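Local structure of CT398 (Chlamydia trachomatis, 4ILO) at residues S180-E183 against R184-N188; P211-E214 against N215-R218; N82-A85 against A86-K89; G123-D126 against L127-S130. The protein is of unknown function but, with a long coiled-coil hairpin and a zinc ribbon that holds a zinc ion, may bind DNA or RNA. One frame throughout, in Å; residues are numbered along the deposited sequence.

Along the chain the order is interaction 3, interaction 4, interaction 1, interaction 2, and no two of them touch. Interaction 3 ends helix 2-86 at the turn of the coiled-coil hairpin, and interaction 4 lies on the returning helix 90-171, its centre about 50 Å from that of interaction 3. Interaction 1 sits on the short helix 176-189, on the other side of the chain's centre, about 59 Å from interaction 4 between centres. Interaction 2, in helix 211-219 of the zinc ribbon, is, between centres, about 23 Å from interaction 1 but about 123 Å from interaction 3. The hairpin thus places its turn far from the zinc-binding end, a markedly elongated shape.

Interaction 1. Residues S180-E183 against R184-N188; sequences SVYE and RLLNN
Val181 and Leu185 begin a run of i to i+4 backbone bonds that carries helix 176-189 through residues 181-188. Leu185 N donates to Val181 O at 3.0 Å with an N-H...O angle of 179°, essentially straight, and Leu186 N reaches Tyr182 O at 2.8 Å. Asn187 N follows onto Glu183 O.

The side chains pair with the same spacing. Tyr182 and Leu186 run alongside each other: with CG of Leu186 anti to its backbone N (chi1 -179°), CD2 sits at the hydroxyl end of the ring, 3.6 Å from Tyr182 OH and 3.9 Å from Tyr182 CZ, while CB lies over one face. Val181 CG1 and Leu185 CD1 meet at 4.0 Å, also pointing the same way, and both residues touch Ile232 of strand 232-234. Glu183 and Asn187 are parallel neighbours too, their carboxylate and amide planes 22° apart, with Glu183 CG 4.0 Å from Asn187 ND2.

Tyr182 is buried against Ile11, Ile14 and Gln15 of helix 2-86. The chemistry is therefore divided: Val181 and Leu185 face Ile232, whereas Leu186 lies alongside the phenol of the buried Tyr182, whose hydroxyl is satisfied by a hydrogen bond with Asp18 OD2 of the first helix.

Interaction 2. Residues P211-E214 against N215-R218; sequences PQHE and NLVR. With EDO (1,2-ethanediol), chain D.
The short helix 211-219 of the C4-type zinc ribbon contains this contact, in which Glu214 and Arg218, one turn apart, lie side by side. Their salt bridge is long, 3.7 Å from Glu214 OE2 to Arg218 NH2, and the carboxylate and guanidinium planes are 31° apart. The carboxylate oxygen approaches the guanidinium at its edge, near its plane. Glu214 reaches out as an extended chain with CG anti to N (chi1 174°), whereas Arg218 is bent at chi2 and chi3. The main partner of OE2 is Arg200 NH1, also in a salt bridge, which makes the bridge to Arg218 a secondary one; Trp235 touches both Glu214 and Arg218.

Four backbone bonds hold the turn: Asn215 N to Pro211 O, Leu216 N to Gln212 O, Val217 N to His213 O and Arg218 N to Glu214 O, each 3.0 Å. In the ribbon, this helix packs beside strand 224-225: Val217 and His213 both touch Val224, and His213 NE2 is hydrogen-bonded to Phe225 O. That bond holds the imidazole by NE2, while its other nitrogen, ND1, lies 3.9 Å from Leu216 CD1, a slanting approach. The His213 side chain is about 9 Å from the zinc ion, which is bound by Cys202, Cys205, Cys226 and Cys229. Val217 CG2 rests 3.3 Å from His213 O. An ethanediol, probably from the crystallisation liquor, donates from O1 to Val217 O at 3.0 Å and also bonds to Val224 N and Leu233 O.

Interaction 3. Residues N82-A85 against A86-K89; sequences NQQA and AVKK
Val87 meets Gln84 where helix 2-86 ends and the coiled-coil hairpin turns toward helix 90-171. The change of course is visible in the backbone: Ala86 already drifts from helical backbone angles, and Val87 then becomes extended, with psi at 153°.

Two direct backbone hydrogen bonds span the turn, each joining residues three apart. Ala86 N donates to Gln83 O at 3.1 Å, and Val87 N donates to Gln84 O at 3.2 Å. Both donors stand above the plane of the carbonyl they approach, by 56° and 69° respectively, which sets these bonds apart from the i to i+4 bonds of a regular helix.

Van der Waals contact comes mainly from the two methyl groups of Val87, which pack against the carbonyl oxygens of Gln83 and Gln84. CG1 is 3.6 Å from Gln83 O. CG2, placed between the backbone N and the carbonyl carbon of its own residue, comes to 3.1 Å from Gln84 O and also approaches Gln84 CA. On the other helix, Glu92 touches Val87, while the side chain of Gln84 packs on Phe93, Leu96 and Met100, so both residues of this contact also join the two arms of the hairpin.

Water-mediated contacts complete the turn. One water lies within hydrogen-bonding distance of Gln84 O and Val87 O. A second lies likewise between Ala85 O and Val87 O, and it accepts a hydrogen bond from Lys88: the folded side chain of that lysine brings NZ to 2.7 Å from the water oxygen.

Interaction 4. Residues G123-D126 against L127-S130; sequences GSED and LLIS
Glu125 and Ile129 cross at a slant on the returning helix 90-171 of the coiled-coil hairpin. The carboxylate arrives by a bend: Glu125 chi2 is 69°, which turns the chain aside at CG and brings OE2 to 3.6 Å from Ile129 CD1. Ile129 meets it with its longer branch, CG1 lying anti to the carbonyl carbon (chi1 -74°). The same branch passes close to the backbone, CG1 being 3.2 Å from Glu125 O, so the isoleucine touches both the main chain and the carboxylate of one residue.

Leu127 and Leu128 leave the helix in different directions. Leu128 is buried and touches Val49 of helix 2-86, with its CB 3.5 Å from Ser124 O, while Leu127 reaches Lys52 of the same helix. Ser124, also buried, packs on Met56; the hydrogen bond of its OG with Glu55 OE2 joins the two arms of the hairpin, while that with Lys120 O lies within its own helix.

Beneath these side chains four i to i+4 bonds keep the helix regular. Leu128 N to Ser124 O is the shortest at 2.8 Å, and Ser130 N to Asp126 O the longest at 3.2 Å.

Interaction 1. Residues S180-E183 against R184-N188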
ATOM      1  N   SER A 180     -12.996  35.040  -7.034  1.00 34.62           N
ATOM      2  CA  SER A 180     -13.241  34.731  -5.630  1.00 34.51           C
ATOM      3  C   SER A 180     -14.503  33.880  -5.424  1.00 28.77           C
ATOM      4  O   SER A 180     -14.532  32.994  -4.560  1.00 30.43           O
ATOM      5  CB  SER A 180     -13.346  36.054  -4.870  1.00 38.85           C
ATOM      6  OG  SER A 180     -13.865  35.822  -3.580  1.00 49.15           O
ATOM      7  N   VAL A 181     -15.569  34.145  -6.186  1.00 23.38           N
ATOM      8  CA  VAL A 181     -16.759  33.295  -6.117  1.00 22.57           C
ATOM      9  C   VAL A 181     -16.462  31.937  -6.761  1.00 22.25           C
ATOM     10  O   VAL A 181     -16.713  30.869  -6.171  1.00 22.05           O
ATOM     11  CB  VAL A 181     -17.951  34.007  -6.804  1.00 22.16           C
ATOM     12  CG1 VAL A 181     -19.129  33.050  -7.069  1.00 21.48           C
ATOM     13  CG2 VAL A 181     -18.412  35.185  -6.000  1.00 34.42           C
ATOM     14  N   TYR A 182     -15.919  31.977  -7.983  1.00 22.36           N
ATOM     15  CA  TYR A 182     -15.616  30.783  -8.761  1.00 22.21           C
ATOM     16  C   TYR A 182     -14.845  29.784  -7.929  1.00 22.46           C
ATOM     17  O   TYR A 182     -15.189  28.596  -7.878  1.00 22.13           O
ATOM     18  CB  TYR A 182     -14.775  31.175  -9.988  1.00 22.75           C
ATOM     19  CG  TYR A 182     -14.052  30.018 -10.623  1.00 22.97           C
ATOM     20  CD1 TYR A 182     -14.730  29.087 -11.391  1.00 22.58           C
ATOM     21  CD2 TYR A 182     -12.691  29.838 -10.424  1.00 25.14           C
ATOM     22  CE1 TYR A 182     -14.061  27.982 -11.961  1.00 27.59           C
ATOM     23  CE2 TYR A 182     -12.007  28.747 -10.985  1.00 24.03           C
ATOM     24  CZ  TYR A 182     -12.693  27.827 -11.753  1.00 23.60           C
ATOM     25  OH  TYR A 182     -12.024  26.758 -12.313  1.00 26.58           O
ATOM     26  N   GLU A 183     -13.805  30.264  -7.269  1.00 23.48           N
ATOM     27  CA  GLU A 183     -12.867  29.393  -6.574  1.00 31.24           C
ATOM     28  C   GLU A 183     -13.535  28.684  -5.394  1.00 31.19           C
ATOM     29  O   GLU A 183     -13.260  27.508  -5.143  1.00 27.12           O
ATOM     30  CB  GLU A 183     -11.671  30.236  -6.114  1.00 37.05           C
ATOM     31  CG  GLU A 183     -10.531  29.435  -5.552  1.00 55.17           C
ATOM     32  CD  GLU A 183      -9.291  30.279  -5.300  1.00 61.58           C
ATOM     33  OE1 GLU A 183      -9.454  31.475  -4.957  1.00 56.35           O
ATOM     34  OE2 GLU A 183      -8.161  29.732  -5.444  1.00 65.85           O
ATOM     35  N   ARG A 184     -14.418  29.381  -4.657  1.00 29.00           N
ATOM     36  CA  ARG A 184     -15.128  28.739  -3.549  1.00 27.05           C
ATOM     37  C   ARG A 184     -16.136  27.722  -4.068  1.00 24.49           C
ATOM     38  O   ARG A 184     -16.213  26.584  -3.566  1.00 24.65           O
ATOM     39  CB  ARG A 184     -15.786  29.808  -2.667  1.00 33.49           C
ATOM     40  CG  ARG A 184     -14.757  30.787  -2.028  1.00 44.18           C
ATOM     41  CD  ARG A 184     -15.377  31.654  -0.939  1.00 54.36           C
ATOM     42  NE  ARG A 184     -14.397  32.421  -0.161  1.00 65.23           N
ATOM     43  CZ  ARG A 184     -14.667  33.018   1.006  1.00 69.24           C
ATOM     44  NH1 ARG A 184     -15.887  32.944   1.547  1.00 65.43           N
ATOM     45  NH2 ARG A 184     -13.717  33.696   1.647  1.00 72.85           N
ATOM     46  N   LEU A 185     -16.856  28.075  -5.135  1.00 21.96           N
ATOM     47  CA  LEU A 185     -17.738  27.107  -5.795  1.00 23.56           C
ATOM     48  C   LEU A 185     -16.960  25.862  -6.225  1.00 28.34           C
ATOM     49  O   LEU A 185     -17.405  24.728  -5.994  1.00 25.98           O
ATOM     50  CB  LEU A 185     -18.417  27.762  -7.014  1.00 20.99           C
ATOM     51  CG  LEU A 185     -19.575  28.728  -6.705  1.00 22.18           C
ATOM     52  CD1 LEU A 185     -20.118  29.299  -7.981  1.00 20.58           C
ATOM     53  CD2 LEU A 185     -20.698  27.990  -5.871  1.00 20.76           C
ATOM     54  N   LEU A 186     -15.791  26.059  -6.857  1.00 21.88           N
ATOM     55  CA  LEU A 186     -15.025  24.951  -7.423  1.00 22.13           C
ATOM     56  C   LEU A 186     -14.520  24.036  -6.324  1.00 22.63           C
ATOM     57  O   LEU A 186     -14.585  22.806  -6.435  1.00 25.09           O
ATOM     58  CB  LEU A 186     -13.824  25.506  -8.182  1.00 22.61           C
ATOM     59  CG  LEU A 186     -12.903  24.495  -8.872  1.00 26.58           C
ATOM     60  CD1 LEU A 186     -13.553  24.006 -10.121  1.00 22.76           C
ATOM     61  CD2 LEU A 186     -11.527  25.077  -9.170  1.00 23.89           C
ATOM     62  N   ASN A 187     -13.989  24.627  -5.259  1.00 28.38           N
ATOM     63  CA  ASN A 187     -13.563  23.831  -4.119  1.00 35.49           C
ATOM     64  C   ASN A 187     -14.720  23.028  -3.550  1.00 24.73           C
ATOM     65  O   ASN A 187     -14.528  21.903  -3.095  1.00 25.54           O
ATOM     66  CB  ASN A 187     -12.922  24.751  -3.078  1.00 37.28           C
ATOM     67  CG  ASN A 187     -11.496  25.123  -3.457  1.00 47.25           C
ATOM     68  OD1 ASN A 187     -10.793  24.331  -4.106  1.00 58.33           O
ATOM     69  ND2 ASN A 187     -11.062  26.318  -3.070  1.00 46.55           N
ATOM     70  N   ASN A 188     -15.935  23.561  -3.631  1.00 30.86           N
ATOM     71  CA  ASN A 188     -17.101  22.864  -3.096  1.00 34.56           C
ATOM     72  C   ASN A 188     -17.549  21.711  -4.018  1.00 38.41           C
ATOM     73  O   ASN A 188     -17.796  20.596  -3.544  1.00 37.06           O
ATOM     74  CB  ASN A 188     -18.174  23.931  -2.787  1.00 40.85           C
ATOM     75  CG  ASN A 188     -19.588  23.370  -2.637  1.00 60.30           C
ATOM     76  OD1 ASN A 188     -19.788  22.170  -2.401  1.00 67.14           O
ATOM     77  ND2 ASN A 188     -20.594  24.266  -2.755  1.00 55.95           N
TER

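Interaction 2. Residues P211-E214 against N215-R218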
ATOM      1  N   PRO A 211     -38.788  31.264 -15.931  1.00 48.63           N
ATOM      2  CA  PRO A 211     -38.562  32.243 -17.022  1.00 47.02           C
ATOM      3  C   PRO A 211     -38.028  33.585 -16.536  1.00 41.41           C
ATOM      4  O   PRO A 211     -37.201  34.219 -17.206  1.00 35.44           O
ATOM      5  CB  PRO A 211     -39.942  32.364 -17.676  1.00 48.30           C
ATOM      6  CG  PRO A 211     -40.912  31.935 -16.596  1.00 51.20           C
ATOM      7  CD  PRO A 211     -40.200  30.866 -15.809  1.00 48.83           C
ATOM      8  N   GLN A 212     -38.477  34.041 -15.373  1.00 29.76           N
ATOM      9  CA  GLN A 212     -37.920  35.262 -14.813  1.00 31.11           C
ATOM     10  C   GLN A 212     -36.408  35.151 -14.633  1.00 36.36           C
ATOM     11  O   GLN A 212     -35.660  36.084 -14.969  1.00 31.12           O
ATOM     12  CB  GLN A 212     -38.585  35.533 -13.471  1.00 31.38           C
ATOM     13  CG  GLN A 212     -37.663  36.276 -12.545  1.00 48.68           C
ATOM     14  CD  GLN A 212     -38.386  36.888 -11.374  1.00 52.00           C
ATOM     15  OE1 GLN A 212     -38.786  36.183 -10.436  1.00 51.02           O
ATOM     16  NE2 GLN A 212     -38.566  38.215 -11.421  1.00 46.58           N
ATOM     17  N   HIS A 213     -35.941  34.002 -14.100  1.00 31.68           N
ATOM     18  CA  HIS A 213     -34.522  33.823 -13.824  1.00 29.97           C
ATOM     19  C   HIS A 213     -33.723  33.770 -15.119  1.00 25.92           C
ATOM     20  O   HIS A 213     -32.620  34.322 -15.202  1.00 31.27           O
ATOM     21  CB  HIS A 213     -34.307  32.563 -12.974  1.00 27.34           C
ATOM     22  CG  HIS A 213     -33.079  32.622 -12.123  1.00 24.01           C
ATOM     23  ND1 HIS A 213     -32.952  33.495 -11.061  1.00 26.42           N
ATOM     24  CD2 HIS A 213     -31.902  31.957 -12.206  1.00 23.35           C
ATOM     25  CE1 HIS A 213     -31.760  33.347 -10.510  1.00 26.28           C
ATOM     26  NE2 HIS A 213     -31.103  32.419 -11.186  1.00 34.09           N
ATOM     27  N   GLU A 214     -34.266  33.130 -16.148  1.00 27.40           N
ATOM     28  CA  GLU A 214     -33.610  33.165 -17.447  1.00 31.99           C
ATOM     29  C   GLU A 214     -33.488  34.603 -17.956  1.00 35.68           C
ATOM     30  O   GLU A 214     -32.414  35.016 -18.417  1.00 32.02           O
ATOM     31  CB  GLU A 214     -34.370  32.287 -18.440  1.00 31.91           C
ATOM     32  CG  GLU A 214     -33.830  32.404 -19.842  1.00 42.36           C
ATOM     33  CD  GLU A 214     -34.387  31.347 -20.791  1.00 53.71           C
ATOM     34  OE1 GLU A 214     -35.346  30.606 -20.420  1.00 51.89           O
ATOM     35  OE2 GLU A 214     -33.850  31.273 -21.919  1.00 54.30           O
ATOM     36  N   ASN A 215     -34.569  35.387 -17.859  1.00 31.43           N
ATOM     37  CA  ASN A 215     -34.479  36.802 -18.204  1.00 40.02           C
ATOM     38  C   ASN A 215     -33.286  37.455 -17.516  1.00 40.72           C
ATOM     39  O   ASN A 215     -32.475  38.132 -18.162  1.00 28.36           O
ATOM     40  CB  ASN A 215     -35.789  37.527 -17.871  1.00 41.95           C
ATOM     41  CG  ASN A 215     -36.921  37.168 -18.846  1.00 45.06           C
ATOM     42  OD1 ASN A 215     -36.671  36.857 -20.014  1.00 39.28           O
ATOM     43  ND2 ASN A 215     -38.168  37.202 -18.364  1.00 44.68           N
ATOM     44  N   LEU A 216     -33.141  37.228 -16.202  1.00 26.92           N
ATOM     45  CA  LEU A 216     -32.027  37.823 -15.469  1.00 26.02           C
ATOM     46  C   LEU A 216     -30.683  37.417 -16.060  1.00 34.35           C
ATOM     47  O   LEU A 216     -29.778  38.250 -16.173  1.00 25.71           O
ATOM     48  CB  LEU A 216     -32.078  37.415 -13.992  1.00 25.08           C
ATOM     49  CG  LEU A 216     -33.216  37.955 -13.115  1.00 25.38           C
ATOM     50  CD1 LEU A 216     -33.121  37.317 -11.726  1.00 30.82           C
ATOM     51  CD2 LEU A 216     -33.131  39.459 -13.023  1.00 25.75           C
ATOM     52  N   VAL A 217     -30.514  36.129 -16.408  1.00 29.04           N
ATOM     53  CA  VAL A 217     -29.218  35.674 -16.913  1.00 27.68           C
ATOM     54  C   VAL A 217     -28.905  36.339 -18.248  1.00 26.43           C
ATOM     55  O   VAL A 217     -27.772  36.761 -18.501  1.00 26.76           O
ATOM     56  CB  VAL A 217     -29.170  34.133 -17.029  1.00 27.99           C
ATOM     57  CG1 VAL A 217     -27.849  33.705 -17.621  1.00 25.00           C
ATOM     58  CG2 VAL A 217     -29.418  33.474 -15.664  1.00 24.08           C
ATOM     59  N   ARG A 218     -29.889  36.402 -19.137  1.00 27.58           N
ATOM     60  CA  ARG A 218     -29.673  37.022 -20.441  1.00 38.59           C
ATOM     61  C   ARG A 218     -29.206  38.479 -20.348  1.00 40.37           C
ATOM     62  O   ARG A 218     -28.464  38.947 -21.233  1.00 36.52           O
ATOM     63  CB  ARG A 218     -30.962  36.957 -21.250  1.00 37.02           C
ATOM     64  CG  ARG A 218     -31.271  35.542 -21.677  1.00 49.36           C
ATOM     65  CD  ARG A 218     -31.565  35.510 -23.139  1.00 48.31           C
ATOM     66  NE  ARG A 218     -32.587  34.536 -23.461  1.00 43.34           N
ATOM     67  CZ  ARG A 218     -33.052  34.349 -24.689  1.00 46.62           C
ATOM     68  NH1 ARG A 218     -32.594  35.090 -25.705  1.00 42.33           N
ATOM     69  NH2 ARG A 218     -33.979  33.425 -24.896  1.00 54.42           N
TER
HETATM   70  C1  EDO D 302     -25.185  36.336 -16.082  1.00 31.80           C
HETATM   71  O1  EDO D 302     -24.954  36.552 -17.478  1.00 29.47           O
HETATM   72  C2  EDO D 302     -23.843  36.004 -15.453  1.00 27.40           C
HETATM   73  O2  EDO D 302     -24.118  35.351 -14.213  1.00 23.16           O

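Interaction 3. Residues N82-A85 against A86-K89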
ATOM      1  N   ASN A  82      31.758 -49.109  31.627  1.00 20.75           N
ATOM      2  CA  ASN A  82      33.085 -49.423  32.126  1.00 24.49           C
ATOM      3  C   ASN A  82      33.062 -49.653  33.639  1.00 24.17           C
ATOM      4  O   ASN A  82      33.705 -50.588  34.132  1.00 23.42           O
ATOM      5  CB  ASN A  82      34.064 -48.319  31.705  1.00 25.97           C
ATOM      6  CG  ASN A  82      34.136 -48.170  30.184  1.00 34.75           C
ATOM      7  OD1 ASN A  82      33.890 -49.127  29.429  1.00 40.01           O
ATOM      8  ND2 ASN A  82      34.439 -46.972  29.733  1.00 32.61           N
ATOM      9  N   GLN A  83      32.324 -48.819  34.395  1.00 20.26           N
ATOM     10  CA  GLN A  83      32.277 -48.999  35.851  1.00 20.97           C
ATOM     11  C   GLN A  83      31.702 -50.362  36.207  1.00 17.79           C
ATOM     12  O   GLN A  83      32.222 -51.070  37.076  1.00 18.57           O
ATOM     13  CB  GLN A  83      31.421 -47.921  36.511  1.00 26.61           C
ATOM     14  CG  GLN A  83      32.068 -46.568  36.630  1.00 27.23           C
ATOM     15  CD  GLN A  83      31.144 -45.476  37.172  1.00 33.45           C
ATOM     16  OE1 GLN A  83      30.311 -45.716  38.039  1.00 42.59           O
ATOM     17  NE2 GLN A  83      31.309 -44.252  36.655  1.00 37.61           N
ATOM     18  N   GLN A  84      30.620 -50.741  35.533  1.00 15.49           N
ATOM     19  CA  GLN A  84      29.940 -51.971  35.858  1.00 16.52           C
ATOM     20  C   GLN A  84      30.808 -53.185  35.555  1.00 21.95           C
ATOM     21  O   GLN A  84      30.727 -54.186  36.269  1.00 16.99           O
ATOM     22  CB  GLN A  84      28.617 -52.050  35.085  1.00 13.52           C
ATOM     23  CG  GLN A  84      27.765 -53.214  35.544  1.00 10.43           C
ATOM     24  CD  GLN A  84      26.513 -53.414  34.728  1.00 17.37           C
ATOM     25  OE1 GLN A  84      25.357 -53.465  35.244  1.00 19.23           O
ATOM     26  NE2 GLN A  84      26.713 -53.542  33.464  1.00 12.60           N
ATOM     27  N   ALA A  85      31.620 -53.134  34.494  1.00 26.77           N
ATOM     28  CA  ALA A  85      32.468 -54.277  34.170  1.00 27.82           C
ATOM     29  C   ALA A  85      33.403 -54.625  35.317  1.00 23.41           C
ATOM     30  O   ALA A  85      33.811 -55.786  35.423  1.00 23.49           O
ATOM     31  CB  ALA A  85      33.266 -54.015  32.886  1.00 23.07           C
ATOM     32  N   ALA A  86      33.734 -53.651  36.187  1.00 18.55           N
ATOM     33  CA  ALA A  86      34.657 -53.851  37.303  1.00 21.97           C
ATOM     34  C   ALA A  86      33.994 -54.075  38.663  1.00 22.27           C
ATOM     35  O   ALA A  86      34.715 -54.354  39.632  1.00 22.89           O
ATOM     36  CB  ALA A  86      35.581 -52.639  37.465  1.00 23.39           C
ATOM     37  N   VAL A  87      32.670 -53.914  38.799  1.00 16.88           N
ATOM     38  CA  VAL A  87      32.082 -54.003  40.138  1.00 20.82           C
ATOM     39  C   VAL A  87      31.971 -55.463  40.581  1.00 19.82           C
ATOM     40  O   VAL A  87      31.808 -56.393  39.773  1.00 16.69           O
ATOM     41  CB  VAL A  87      30.716 -53.285  40.270  1.00 16.70           C
ATOM     42  CG1 VAL A  87      30.888 -51.800  40.291  1.00 20.49           C
ATOM     43  CG2 VAL A  87      29.749 -53.752  39.215  1.00 20.95           C
ATOM     44  N   LYS A  88      31.997 -55.654  41.890  1.00 31.10           N
ATOM     45  CA  LYS A  88      31.894 -56.977  42.476  1.00 38.82           C
ATOM     46  C   LYS A  88      30.608 -57.179  43.266  1.00 39.15           C
ATOM     47  O   LYS A  88      30.098 -58.293  43.306  1.00 39.96           O
ATOM     48  CB  LYS A  88      33.119 -57.245  43.366  1.00 36.36           C
ATOM     49  CG  LYS A  88      34.444 -57.155  42.594  1.00 40.31           C
ATOM     50  CD  LYS A  88      34.461 -58.143  41.404  1.00 41.61           C
ATOM     51  CE  LYS A  88      35.759 -58.055  40.581  1.00 40.98           C
ATOM     52  NZ  LYS A  88      35.615 -58.804  39.278  1.00 38.36           N
ATOM     53  N   LYS A  89      30.039 -56.131  43.844  1.00 28.10           N
ATOM     54  CA  LYS A  89      28.869 -56.294  44.687  1.00 27.84           C
ATOM     55  C   LYS A  89      27.581 -56.181  43.879  1.00 23.39           C
ATOM     56  O   LYS A  89      27.449 -55.323  42.991  1.00 22.61           O
ATOM     57  CB  LYS A  89      28.908 -55.277  45.827  1.00 33.74           C
ATOM     58  CG  LYS A  89      30.151 -55.452  46.723  1.00 33.24           C
ATOM     59  CD  LYS A  89      30.323 -54.349  47.747  1.00 35.26           C
ATOM     60  CE  LYS A  89      31.610 -54.552  48.559  1.00 38.49           C
ATOM     61  NZ  LYS A  89      31.812 -53.474  49.563  1.00 41.73           N
TER
HETATM   62  O   HOH W   1      30.588 -57.064  37.555  1.00 30.60           O
HETATM   63  O   HOH W   2      33.836 -57.588  37.702  1.00 42.33           O

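Interaction 4. Residues G123-D126 against L127-S130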
ATOM      1  N   GLY A 123      11.316 -29.225   6.413  1.00 13.49           N
ATOM      2  CA  GLY A 123      10.121 -28.682   5.789  1.00 14.28           C
ATOM      3  C   GLY A 123      10.106 -27.163   5.768  1.00 22.52           C
ATOM      4  O   GLY A 123       9.644 -26.553   4.802  1.00 12.72           O
ATOM      5  N   SER A 124      10.619 -26.532   6.829  1.00  8.61           N
ATOM      6  CA  SER A 124      10.689 -25.077   6.867  1.00  8.96           C
ATOM      7  C   SER A 124      11.711 -24.521   5.881  1.00 17.67           C
ATOM      8  O   SER A 124      11.519 -23.417   5.350  1.00 15.03           O
ATOM      9  CB  SER A 124      10.997 -24.607   8.272  1.00  8.87           C
ATOM     10  OG  SER A 124       9.875 -24.924   9.077  1.00 19.26           O
ATOM     11  N   GLU A 125      12.825 -25.235   5.661  1.00 11.68           N
ATOM     12  CA  GLU A 125      13.750 -24.865   4.601  1.00 11.13           C
ATOM     13  C   GLU A 125      13.058 -24.922   3.231  1.00 10.69           C
ATOM     14  O   GLU A 125      13.227 -24.020   2.394  1.00 11.22           O
ATOM     15  CB  GLU A 125      14.972 -25.795   4.654  1.00 16.78           C
ATOM     16  CG  GLU A 125      15.992 -25.615   3.533  1.00 15.67           C
ATOM     17  CD  GLU A 125      16.760 -24.293   3.599  1.00 23.44           C
ATOM     18  OE1 GLU A 125      16.841 -23.667   4.682  1.00 17.72           O
ATOM     19  OE2 GLU A 125      17.285 -23.864   2.542  1.00 31.94           O
ATOM     20  N   ASP A 126      12.267 -25.962   2.974  1.00 12.52           N
ATOM     21  CA  ASP A 126      11.540 -25.980   1.707  1.00 11.58           C
ATOM     22  C   ASP A 126      10.605 -24.792   1.606  1.00 15.64           C
ATOM     23  O   ASP A 126      10.365 -24.265   0.511  1.00 17.62           O
ATOM     24  CB  ASP A 126      10.750 -27.288   1.570  1.00 12.27           C
ATOM     25  CG  ASP A 126      11.645 -28.494   1.250  1.00 19.60           C
ATOM     26  OD1 ASP A 126      12.738 -28.341   0.633  1.00 17.93           O
ATOM     27  OD2 ASP A 126      11.226 -29.609   1.606  1.00 18.95           O
ATOM     28  N   LEU A 127      10.018 -24.381   2.724  1.00 16.46           N
ATOM     29  CA  LEU A 127       9.079 -23.268   2.667  1.00 15.90           C
ATOM     30  C   LEU A 127       9.809 -21.972   2.459  1.00 10.51           C
ATOM     31  O   LEU A 127       9.323 -21.084   1.737  1.00 11.35           O
ATOM     32  CB  LEU A 127       8.287 -23.144   3.967  1.00 21.71           C
ATOM     33  CG  LEU A 127       6.975 -23.878   4.015  1.00 26.68           C
ATOM     34  CD1 LEU A 127       6.454 -23.913   5.444  1.00 34.30           C
ATOM     35  CD2 LEU A 127       6.037 -23.143   3.095  1.00 28.75           C
ATOM     36  N   LEU A 128      10.945 -21.813   3.138  1.00 10.82           N
ATOM     37  CA  LEU A 128      11.755 -20.612   2.928  1.00 13.76           C
ATOM     38  C   LEU A 128      12.171 -20.493   1.469  1.00 14.65           C
ATOM     39  O   LEU A 128      12.152 -19.394   0.879  1.00 13.93           O
ATOM     40  CB  LEU A 128      13.000 -20.661   3.807  1.00 11.45           C
ATOM     41  CG  LEU A 128      13.987 -19.515   3.771  1.00 16.94           C
ATOM     42  CD1 LEU A 128      13.274 -18.208   3.987  1.00 24.03           C
ATOM     43  CD2 LEU A 128      15.009 -19.725   4.862  1.00 20.36           C
ATOM     44  N   ILE A 129      12.547 -21.616   0.866  1.00 12.51           N
ATOM     45  CA  ILE A 129      13.063 -21.568  -0.506  1.00 14.61           C
ATOM     46  C   ILE A 129      11.959 -21.101  -1.430  1.00 13.11           C
ATOM     47  O   ILE A 129      12.151 -20.261  -2.315  1.00 13.52           O
ATOM     48  CB  ILE A 129      13.552 -22.970  -0.911  1.00 18.98           C
ATOM     49  CG1 ILE A 129      14.880 -23.294  -0.218  1.00 13.96           C
ATOM     50  CG2 ILE A 129      13.710 -23.071  -2.415  1.00 25.48           C
ATOM     51  CD1 ILE A 129      15.279 -24.743  -0.366  1.00 12.11           C
ATOM     52  N   SER A 130      10.773 -21.662  -1.227  1.00 16.55           N
ATOM     53  CA  SER A 130       9.619 -21.295  -2.022  1.00 18.13           C
ATOM     54  C   SER A 130       9.246 -19.824  -1.821  1.00 19.27           C
ATOM     55  O   SER A 130       8.791 -19.146  -2.768  1.00 17.29           O
ATOM     56  CB  SER A 130       8.477 -22.208  -1.600  1.00 15.53           C
ATOM     57  OG  SER A 130       7.372 -22.023  -2.428  1.00 20.23           O
TER